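Local atomic coordinates of YaeQ family protein (Pseudomonas syringae pv. tomato, PDB entry 2OT9), a protein that is of unknown function but belongs to the YaeQ family of the PDDEXK nuclease-like clan and binds meso-tartaric acid in the crystal. Residues F10-T15 with L45-W50; E66-E71 with W81-Q86; T99-L104 with L124-I129. All blocks are in the same frame, centred on the assembly; numbering follows the deposited sequence.

Contact 1. Residues F10-T15 with L45-W50; sequences FELNLT and LAYAFW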
loop_
_atom_site.group_PDB
_atom_site.type_symbol
_atom_site.label_atom_id
_atom_site.label_comp_id
_atom_site.label_asym_id
_atom_site.label_seq_id
_atom_site.Cartn_x
_atom_site.Cartn_y
_atom_site.Cartn_z
ATOM N N PHE A 10 -10.619 1.485 -10.141
ATOM C CA PHE A 10 -10.245 0.245 -9.482
ATOM C C PHE A 10 -11.530 -0.450 -9.039
ATOM O O PHE A 10 -12.342 0.141 -8.310
ATOM C CB PHE A 10 -9.368 0.580 -8.280
ATOM C CG PHE A 10 -8.835 -0.610 -7.514
ATOM C CD1 PHE A 10 -8.368 -1.751 -8.159
ATOM C CD2 PHE A 10 -8.691 -0.527 -6.135
ATOM C CE1 PHE A 10 -7.816 -2.804 -7.422
ATOM C CE2 PHE A 10 -8.141 -1.574 -5.404
ATOM C CZ PHE A 10 -7.699 -2.711 -6.049
ATOM N N GLU A 11 -11.721 -1.679 -9.515
ATOM C CA GLU A 11 -12.842 -2.532 -9.101
ATOM C C GLU A 11 -12.286 -3.728 -8.326
ATOM O O GLU A 11 -11.595 -4.590 -8.891
ATOM C CB GLU A 11 -13.663 -2.988 -10.321
ATOM C CG GLU A 11 -14.082 -1.815 -11.235
ATOM C CD GLU A 11 -15.029 -2.220 -12.353
ATOM O OE1 GLU A 11 -15.352 -3.421 -12.452
ATOM O OE2 GLU A 11 -15.456 -1.334 -13.126
ATOM N N LEU A 12 -12.567 -3.756 -7.025
ATOM C CA LEU A 12 -11.999 -4.773 -6.141
ATOM C C LEU A 12 -13.073 -5.698 -5.554
ATOM O O LEU A 12 -13.974 -5.225 -4.855
ATOM C CB LEU A 12 -11.220 -4.103 -4.997
ATOM C CG LEU A 12 -10.696 -4.968 -3.835
ATOM C CD1 LEU A 12 -9.661 -5.992 -4.316
ATOM C CD2 LEU A 12 -10.085 -4.073 -2.752
ATOM N N ASN A 13 -12.984 -6.998 -5.851
ATOM C CA ASN A 13 -13.734 -8.015 -5.102
ATOM C C ASN A 13 -12.807 -8.641 -4.074
ATOM O O ASN A 13 -11.886 -9.387 -4.432
ATOM C CB ASN A 13 -14.312 -9.106 -6.016
ATOM C CG ASN A 13 -15.305 -8.556 -7.026
ATOM O OD1 ASN A 13 -16.064 -7.640 -6.729
ATOM N ND2 ASN A 13 -15.304 -9.119 -8.223
ATOM N N LEU A 14 -13.045 -8.322 -2.805
ATOM C CA LEU A 14 -12.161 -8.731 -1.713
ATOM C C LEU A 14 -12.769 -9.846 -0.869
ATOM O O LEU A 14 -13.912 -9.723 -0.396
ATOM C CB LEU A 14 -11.854 -7.504 -0.839
ATOM C CG LEU A 14 -10.999 -7.677 0.428
ATOM C CD1 LEU A 14 -9.582 -8.182 0.098
ATOM C CD2 LEU A 14 -10.968 -6.364 1.209
ATOM N N THR A 15 -12.017 -10.939 -0.715
ATOM C CA THR A 15 -12.383 -12.075 0.144
ATOM C C THR A 15 -11.217 -12.290 1.112
ATOM O O THR A 15 -10.251 -13.017 0.810
ATOM C CB THR A 15 -12.618 -13.378 -0.678
ATOM O OG1 THR A 15 -13.694 -13.179 -1.602
ATOM C CG2 THR A 15 -12.982 -14.519 0.226
ATOM N N LEU A 45 -2.449 -2.798 -3.654
ATOM C CA LEU A 45 -2.267 -3.936 -2.740
ATOM C C LEU A 45 -2.490 -3.484 -1.297
ATOM O O LEU A 45 -3.138 -4.179 -0.530
ATOM C CB LEU A 45 -0.850 -4.511 -2.870
ATOM C CG LEU A 45 -0.561 -5.353 -4.115
ATOM C CD1 LEU A 45 0.946 -5.653 -4.204
ATOM C CD2 LEU A 45 -1.391 -6.635 -4.094
ATOM N N ALA A 46 -1.933 -2.325 -0.926
ATOM C CA ALA A 46 -2.113 -1.785 0.439
ATOM C C ALA A 46 -3.595 -1.542 0.750
ATOM O O ALA A 46 -4.068 -1.811 1.851
ATOM C CB ALA A 46 -1.317 -0.458 0.608
ATOM N N TYR A 47 -4.307 -0.984 -0.220
ATOM C CA TYR A 47 -5.743 -0.746 -0.088
ATOM C C TYR A 47 -6.501 -2.033 0.255
ATOM O O TYR A 47 -7.335 -2.034 1.170
ATOM C CB TYR A 47 -6.316 -0.112 -1.375
ATOM C CG TYR A 47 -7.762 0.316 -1.218
ATOM C CD1 TYR A 47 -8.091 1.490 -0.545
ATOM C CD2 TYR A 47 -8.796 -0.477 -1.715
ATOM C CE1 TYR A 47 -9.408 1.870 -0.370
ATOM C CE2 TYR A 47 -10.121 -0.109 -1.554
ATOM C CZ TYR A 47 -10.420 1.067 -0.881
ATOM O OH TYR A 47 -11.725 1.439 -0.711
ATOM N N ALA A 48 -6.235 -3.115 -0.499
ATOM C CA ALA A 48 -6.883 -4.406 -0.256
ATOM C C ALA A 48 -6.445 -4.981 1.101
ATOM O O ALA A 48 -7.274 -5.480 1.883
ATOM C CB ALA A 48 -6.567 -5.392 -1.388
ATOM N N PHE A 49 -5.154 -4.860 1.395
ATOM C CA PHE A 49 -4.543 -5.502 2.554
ATOM C C PHE A 49 -4.962 -4.856 3.879
ATOM O O PHE A 49 -5.029 -5.529 4.911
ATOM C CB PHE A 49 -3.023 -5.480 2.400
ATOM C CG PHE A 49 -2.301 -6.392 3.343
ATOM C CD1 PHE A 49 -2.522 -7.774 3.312
ATOM C CD2 PHE A 49 -1.375 -5.876 4.242
ATOM C CE1 PHE A 49 -1.829 -8.643 4.189
ATOM C CE2 PHE A 49 -0.675 -6.735 5.123
ATOM C CZ PHE A 49 -0.908 -8.107 5.092
ATOM N N TRP A 50 -5.252 -3.562 3.845
ATOM C CA TRP A 50 -5.728 -2.864 5.036
ATOM C C TRP A 50 -7.094 -2.231 4.863
ATOM O O TRP A 50 -7.406 -1.248 5.536
ATOM C CB TRP A 50 -4.703 -1.817 5.480
ATOM C CG TRP A 50 -3.492 -2.420 6.120
ATOM C CD1 TRP A 50 -3.428 -3.041 7.342
ATOM C CD2 TRP A 50 -2.167 -2.431 5.591
ATOM N NE1 TRP A 50 -2.152 -3.456 7.585
ATOM C CE2 TRP A 50 -1.347 -3.074 6.539
ATOM C CE3 TRP A 50 -1.588 -1.954 4.399
ATOM C CZ2 TRP A 50 0.040 -3.254 6.344
ATOM C CZ3 TRP A 50 -0.212 -2.126 4.199
ATOM C CH2 TRP A 50 0.587 -2.769 5.168
#
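Phe-10, Leu-12 and Leu-14 of strand 6-16 pack against Tyr-47 and Ala-48 near the C-terminal end of helix 37-49, a buried, largely apolar helix-on-sheet contact. The short axes of 10-15 and 45-49 run at 40° to each other and come within 10.2 Å, a spacing filled by side chains. Every second residue of the strand faces the helix, so the three large side chains form one row along it. At one end the Phe-10 ring presents its edge to the tyrosine, CE2 lying 3.9 Å from Tyr-47 CD2 and that carbon lying close to the phenylalanine plane. Leu-12 occupies the middle of the row: its CD2 methyl sits at the tyrosine's edge, 4.0 Å from Tyr-47 CD2, and equally close to Ala-48 CB. One leucine branch thus bridges two consecutive helix residues, while Leu-12 CB covers part of one face of the Phe-10 ring. At Ala-48 the backbones come nearest, Leu-14 CA to Ala-48 CA 7.0 Å, and Leu-14 CD2 lies 3.9 Å from Ala-48 O. All three strand side chains start with CG opposite the backbone N (chi1 of Leu-12 172°), which turns all three the same way. Tyr-47 has the same kind of first torsion (-173°), carrying its ring toward Phe-10. Beyond this row, Trp-150 meets Phe-10 edge-to-face, and Tyr-47 also touches Val-25 and Gln-27 of strand 21-31 and meets the Phe-57 ring. Strand 6-16 runs between strands 21-31 and 147-155, with helix 37-49 packed across this part of the mixed sheet.

Contact 2. Residues E66-E71 with W81-Q86; sequences EPALWE and WIEVGQ. With SRT (S,R meso-tartaric acid), chain C.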
loop_
_atom_site.group_PDB
_atom_site.type_symbol
_atom_site.label_atom_id
_atom_site.label_comp_id
_atom_site.label_asym_id
_atom_site.label_seq_id
_atom_site.Cartn_x
_atom_site.Cartn_y
_atom_site.Cartn_z
ATOM N N GLU A 66 1.046 14.465 2.704
ATOM C CA GLU A 66 0.056 13.386 2.654
ATOM C C GLU A 66 0.722 12.014 2.438
ATOM O O GLU A 66 1.789 11.932 1.854
ATOM C CB GLU A 66 -0.990 13.648 1.564
ATOM C CG GLU A 66 -1.905 14.852 1.850
ATOM C CD GLU A 66 -3.264 14.762 1.170
ATOM O OE1 GLU A 66 -3.594 13.707 0.563
ATOM O OE2 GLU A 66 -4.025 15.751 1.272
ATOM N N PRO A 67 0.110 10.932 2.954
ATOM C CA PRO A 67 0.622 9.588 2.687
ATOM C C PRO A 67 0.068 9.037 1.377
ATOM O O PRO A 67 -0.783 9.672 0.751
ATOM C CB PRO A 67 0.064 8.774 3.847
ATOM C CG PRO A 67 -1.239 9.472 4.190
ATOM C CD PRO A 67 -1.067 10.921 3.844
ATOM N N ALA A 68 0.517 7.841 1.003
ATOM C CA ALA A 68 -0.046 7.087 -0.102
ATOM C C ALA A 68 -1.492 6.696 0.205
ATOM O O ALA A 68 -2.374 6.823 -0.653
ATOM C CB ALA A 68 0.803 5.856 -0.362
ATOM N N LEU A 69 -1.735 6.254 1.445
ATOM C CA LEU A 69 -3.099 5.979 1.909
ATOM C C LEU A 69 -3.252 6.345 3.386
ATOM O O LEU A 69 -2.279 6.310 4.163
ATOM C CB LEU A 69 -3.469 4.503 1.722
ATOM C CG LEU A 69 -3.301 3.756 0.396
ATOM C CD1 LEU A 69 -1.873 3.231 0.233
ATOM C CD2 LEU A 69 -4.284 2.582 0.345
ATOM N N TRP A 70 -4.473 6.687 3.786
ATOM C CA TRP A 70 -4.743 6.902 5.200
ATOM C C TRP A 70 -6.175 6.612 5.594
ATOM O O TRP A 70 -7.101 6.774 4.804
ATOM C CB TRP A 70 -4.317 8.295 5.713
ATOM C CG TRP A 70 -4.744 9.474 4.901
ATOM C CD1 TRP A 70 -5.579 9.479 3.816
ATOM C CD2 TRP A 70 -4.368 10.845 5.124
ATOM N NE1 TRP A 70 -5.728 10.765 3.347
ATOM C CE2 TRP A 70 -4.993 11.619 4.125
ATOM C CE3 TRP A 70 -3.553 11.488 6.064
ATOM C CZ2 TRP A 70 -4.835 13.007 4.042
ATOM C CZ3 TRP A 70 -3.394 12.876 5.982
ATOM C CH2 TRP A 70 -4.033 13.615 4.979
ATOM N N GLU A 71 -6.327 6.143 6.824
ATOM C CA GLU A 71 -7.632 5.950 7.421
ATOM C C GLU A 71 -7.769 7.018 8.500
ATOM O O GLU A 71 -6.917 7.115 9.391
ATOM C CB GLU A 71 -7.707 4.553 8.034
ATOM C CG GLU A 71 -9.045 4.178 8.659
ATOM C CD GLU A 71 -8.970 2.894 9.478
ATOM O OE1 GLU A 71 -8.055 2.076 9.263
ATOM O OE2 GLU A 71 -9.839 2.693 10.343
ATOM N N TRP A 81 -1.612 5.454 8.902
ATOM C CA TRP A 81 -0.829 6.196 7.919
ATOM C C TRP A 81 -0.034 5.185 7.097
ATOM O O TRP A 81 0.841 4.513 7.631
ATOM C CB TRP A 81 0.138 7.147 8.654
ATOM C CG TRP A 81 0.925 8.089 7.772
ATOM C CD1 TRP A 81 2.020 7.782 7.008
ATOM C CD2 TRP A 81 0.707 9.504 7.607
ATOM N NE1 TRP A 81 2.483 8.910 6.358
ATOM C CE2 TRP A 81 1.704 9.981 6.718
ATOM C CE3 TRP A 81 -0.223 10.415 8.134
ATOM C CZ2 TRP A 81 1.776 11.323 6.324
ATOM C CZ3 TRP A 81 -0.143 11.756 7.744
ATOM C CH2 TRP A 81 0.843 12.188 6.838
ATOM N N ILE A 82 -0.328 5.085 5.797
ATOM C CA ILE A 82 0.333 4.084 4.960
ATOM C C ILE A 82 1.200 4.710 3.881
ATOM O O ILE A 82 0.712 5.474 3.040
ATOM C CB ILE A 82 -0.694 3.144 4.294
ATOM C CG1 ILE A 82 -1.689 2.631 5.342
ATOM C CG2 ILE A 82 0.018 1.975 3.581
ATOM C CD1 ILE A 82 -2.800 1.695 4.818
ATOM N N GLU A 83 2.481 4.359 3.872
ATOM C CA GLU A 83 3.352 4.766 2.766
ATOM C C GLU A 83 3.706 3.578 1.884
ATOM O O GLU A 83 3.524 2.420 2.277
ATOM C CB GLU A 83 4.645 5.391 3.304
ATOM C CG GLU A 83 4.439 6.679 4.107
ATOM C CD GLU A 83 3.986 7.893 3.263
ATOM O OE1 GLU A 83 3.599 7.757 2.064
ATOM O OE2 GLU A 83 4.001 8.998 3.824
ATOM N N VAL A 84 4.213 3.873 0.692
ATOM C CA VAL A 84 4.742 2.842 -0.202
ATOM C C VAL A 84 6.122 3.287 -0.701
ATOM O O VAL A 84 6.404 4.486 -0.767
ATOM C CB VAL A 84 3.784 2.498 -1.394
ATOM C CG1 VAL A 84 2.365 2.132 -0.878
ATOM C CG2 VAL A 84 3.710 3.636 -2.387
ATOM N N GLY A 85 6.970 2.332 -1.042
ATOM C CA GLY A 85 8.281 2.663 -1.617
ATOM C C GLY A 85 9.375 2.689 -0.564
ATOM O O GLY A 85 9.434 1.805 0.295
ATOM N N GLN A 86 10.216 3.721 -0.606
ATOM C CA GLN A 86 11.406 3.777 0.235
ATOM C C GLN A 86 11.533 5.126 0.960
ATOM O O GLN A 86 12.512 5.846 0.747
ATOM C CB GLN A 86 12.655 3.481 -0.615
ATOM C CG GLN A 86 12.671 2.050 -1.186
ATOM C CD GLN A 86 13.891 1.732 -2.025
ATOM O OE1 GLN A 86 14.926 2.398 -1.934
ATOM N NE2 GLN A 86 13.771 0.708 -2.862
HETATM O O1 SRT C . 9.494 5.755 -2.209
HETATM O O11 SRT C . 10.637 7.583 -1.869
HETATM C C1 SRT C . 9.562 6.985 -2.068
HETATM C C2 SRT C . 8.254 7.729 -2.129
HETATM O O2 SRT C . 8.204 8.849 -3.028
HETATM C C3 SRT C . 7.923 8.127 -0.709
HETATM O O3 SRT C . 7.368 6.933 -0.149
HETATM C C4 SRT C . 6.965 9.301 -0.647
HETATM O O4 SRT C . 5.967 9.380 -1.413
HETATM O O41 SRT C . 7.215 10.183 0.201
#
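Strand 69-72 pairs antiparallel with strand 78-84 in a β-hairpin; two backbone bonds hold Leu-69 and Ile-82: Leu-69 N to Ile-82 O (3.0 Å) and Ile-82 N to Leu-69 O (2.8 Å). Ala-68 also faces Ile-82, making a classic β-bulge. Glu-83, bent at chi2 (-70°), turns its carboxylate back toward the bulge, where OE1 accepts from Ala-68 N at 3.3 Å and OE2 from Trp-81 NE1 at 3.0 Å, both donors lying well out of the carboxylate plane. Aromatic contacts cluster around Trp-81. Pro-67 CB stands over its five-membered ring, 3.6 Å from the centroid, in a CH-π contact, while Trp-70 points its edge at the indole face in an offset edge-to-face pair with planes at 90°. On the other face, Leu-69 CB packs against Ile-82 CB. At the end of the strand, tartrate O3 donates to Val-84 O, and Gln-86 N gives O1 a nearly straight bond (2.7 Å, 172°). Gly-85, at backbone angles that call for glycine, brings CA to 3.4 Å from tartrate O1. Because Glu-83 OE2 also forms a salt bridge with Arg-91, its carboxylate is shared by three residues, linking bulge, indole and helix 89-96 near the tartrate pocket.

Contact 3. Residues T99-L104 with L124-I129; sequences TERTSL and LKNVNI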
loop_
_atom_site.group_PDB
_atom_site.type_symbol
_atom_site.label_atom_id
_atom_site.label_comp_id
_atom_site.label_asym_id
_atom_site.label_seq_id
_atom_site.Cartn_x
_atom_site.Cartn_y
_atom_site.Cartn_z
ATOM N N THR A 99 -0.104 9.628 13.802
ATOM C CA THR A 99 -1.036 8.483 13.645
ATOM C C THR A 99 -0.883 7.465 14.785
ATOM O O THR A 99 0.144 7.439 15.470
ATOM C CB THR A 99 -0.753 7.774 12.285
ATOM O OG1 THR A 99 -1.717 6.744 12.020
ATOM C CG2 THR A 99 0.656 7.183 12.263
ATOM N N GLU A 100 -1.888 6.616 14.978
ATOM C CA GLU A 100 -1.791 5.511 15.939
ATOM C C GLU A 100 -1.047 4.305 15.331
ATOM O O GLU A 100 -0.447 3.482 16.038
ATOM C CB GLU A 100 -3.197 5.081 16.381
ATOM C CG GLU A 100 -3.210 3.971 17.449
ATOM C CD GLU A 100 -4.324 4.144 18.471
ATOM O OE1 GLU A 100 -4.007 4.451 19.652
ATOM O OE2 GLU A 100 -5.506 3.981 18.087
ATOM N N ARG A 101 -1.115 4.196 14.016
ATOM C CA ARG A 101 -0.495 3.074 13.312
ATOM C C ARG A 101 0.142 3.591 12.052
ATOM O O ARG A 101 -0.474 4.343 11.308
ATOM C CB ARG A 101 -1.530 1.998 12.971
ATOM C CG ARG A 101 -0.921 0.798 12.256
ATOM C CD ARG A 101 -1.934 -0.311 12.040
ATOM N NE ARG A 101 -1.200 -1.552 11.822
ATOM C CZ ARG A 101 -0.871 -2.401 12.797
ATOM N NH1 ARG A 101 -0.185 -3.481 12.500
ATOM N NH2 ARG A 101 -1.239 -2.178 14.064
ATOM N N THR A 102 1.386 3.198 11.828
ATOM C CA THR A 102 2.079 3.535 10.599
ATOM C C THR A 102 2.436 2.245 9.886
ATOM O O THR A 102 2.978 1.323 10.507
ATOM C CB THR A 102 3.380 4.294 10.901
ATOM O OG1 THR A 102 3.077 5.441 11.674
ATOM C CG2 THR A 102 4.083 4.759 9.622
ATOM N N SER A 103 2.154 2.175 8.584
ATOM C CA SER A 103 2.569 1.014 7.815
ATOM C C SER A 103 3.317 1.445 6.578
ATOM O O SER A 103 3.052 2.493 6.015
ATOM C CB SER A 103 1.385 0.103 7.422
ATOM O OG SER A 103 0.762 -0.402 8.597
ATOM N N LEU A 104 4.234 0.601 6.141
ATOM C CA LEU A 104 4.911 0.848 4.878
ATOM C C LEU A 104 4.938 -0.442 4.083
ATOM O O LEU A 104 5.389 -1.485 4.598
ATOM C CB LEU A 104 6.336 1.347 5.125
ATOM C CG LEU A 104 7.295 1.308 3.926
ATOM C CD1 LEU A 104 6.845 2.287 2.806
ATOM C CD2 LEU A 104 8.715 1.623 4.380
ATOM N N LEU A 124 10.483 3.957 17.421
ATOM C CA LEU A 124 9.228 4.424 16.876
ATOM C C LEU A 124 8.090 3.520 17.322
ATOM O O LEU A 124 8.272 2.317 17.511
ATOM C CB LEU A 124 9.305 4.531 15.356
ATOM C CG LEU A 124 10.274 5.592 14.813
ATOM C CD1 LEU A 124 10.054 5.728 13.341
ATOM C CD2 LEU A 124 10.035 6.928 15.483
ATOM N N LYS A 125 6.918 4.125 17.489
ATOM C CA LYS A 125 5.751 3.436 18.027
ATOM C C LYS A 125 4.880 2.913 16.886
ATOM O O LYS A 125 4.509 3.677 15.989
ATOM C CB LYS A 125 4.956 4.381 18.939
ATOM C CG LYS A 125 5.829 5.183 19.911
ATOM C CD LYS A 125 5.088 5.575 21.177
ATOM C CE LYS A 125 6.065 5.873 22.304
ATOM N NZ LYS A 125 6.560 7.290 22.304
ATOM N N ASN A 126 4.590 1.607 16.916
ATOM C CA ASN A 126 3.702 0.945 15.953
ATOM C C ASN A 126 4.004 1.282 14.486
ATOM O O ASN A 126 3.126 1.731 13.729
ATOM C CB ASN A 126 2.225 1.226 16.272
ATOM C CG ASN A 126 1.271 0.167 15.687
ATOM O OD1 ASN A 126 1.693 -0.882 15.210
ATOM N ND2 ASN A 126 -0.027 0.439 15.768
ATOM N N VAL A 127 5.246 1.053 14.088
ATOM C CA VAL A 127 5.617 1.154 12.680
ATOM C C VAL A 127 5.787 -0.265 12.142
ATOM O O VAL A 127 6.444 -1.103 12.762
ATOM C CB VAL A 127 6.890 2.014 12.460
ATOM C CG1 VAL A 127 7.317 2.003 10.984
ATOM C CG2 VAL A 127 6.661 3.447 12.954
ATOM N N ASN A 128 5.178 -0.524 10.991
ATOM C CA ASN A 128 5.072 -1.865 10.439
ATOM C C ASN A 128 5.499 -1.806 8.993
ATOM O O ASN A 128 4.998 -0.963 8.243
ATOM C CB ASN A 128 3.617 -2.361 10.544
ATOM C CG ASN A 128 3.090 -2.320 11.959
ATOM O OD1 ASN A 128 3.267 -3.272 12.709
ATOM N ND2 ASN A 128 2.418 -1.222 12.325
ATOM N N ILE A 129 6.440 -2.662 8.608
ATOM C CA ILE A 129 7.061 -2.579 7.288
ATOM C C ILE A 129 7.135 -3.959 6.666
ATOM O O ILE A 129 7.718 -4.888 7.254
ATOM C CB ILE A 129 8.519 -1.989 7.339
ATOM C CG1 ILE A 129 8.542 -0.612 8.004
ATOM C CG2 ILE A 129 9.142 -1.932 5.916
ATOM C CD1 ILE A 129 9.941 -0.060 8.242
HETATM O O HOH W 1 2.479 4.985 14.395
#
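Strands 101-106 and 127-131 lie side by side and parallel, their short axes 4.6 Å apart and 17° askew, as the two strands of a β-α-β unit that crosses over through helix 111-117. Thr-102 pairs with Val-127, Ser-103 with Asn-128 and Leu-104 with Ile-129. The ladder runs through Thr-102 N to Asn-126 O (3.0 Å), Asn-128 N to Thr-102 O (2.9 Å) and Leu-104 N to Asn-128 O (2.7 Å). Leu-104 CD2 and Ile-129 CG2 touch at 3.9 Å on the face that Trp-113 of the connecting helix covers. Asn-126, just before strand 127-131, and Asn-128, on the Ser-103 face, add side-chain bonds. Asn-126 ND2 donates to Glu-100 O, and Asn-126 OD1 accepts from Asn-128 ND2 (3.0 Å), while Asn-128 OD1 is taken by Glu-178 N. The extended Arg-101 chain lays its guanidinium almost parallel to the Asn-128 amide, planes 10° apart, with Asn-128 ND2 over one face; the Asn-126 amide instead stands nearly upright to it, at 83°. A water joins Thr-102 OG1 to Lys-125 O. Thr-102 O takes two bonds from one residue, Asn-128 N and, at 3.2 Å, Asn-128 ND2 arriving from opposite faces of the carbonyl plane.

The three contacts follow one another along the chain and reach the same mixed sheet. Contacts 2 and 3 are neighbours, with centres about 10 Å apart: strand 78-84 pairs with strand 101-106 through Trp-81 N to Arg-101 O (2.9 Å) and Ser-103 N to Trp-81 O (2.8 Å), probable hydrogen bonds. Helix 37-49 ties contact 1 to contact 2, Ala-46 CB packing 3.7 Å from Leu-69 CD1; its Arg-39 also bonds the tartrate held by the backbone of Val-84 and Gln-86 of contact 2. The Leu-104 side chain of contact 3 lies about 6 Å from that ligand at the nearest atoms. Contacts 1 and 3, centres about 20 Å apart, meet through Trp-50 CZ2 and Ser-103 OG.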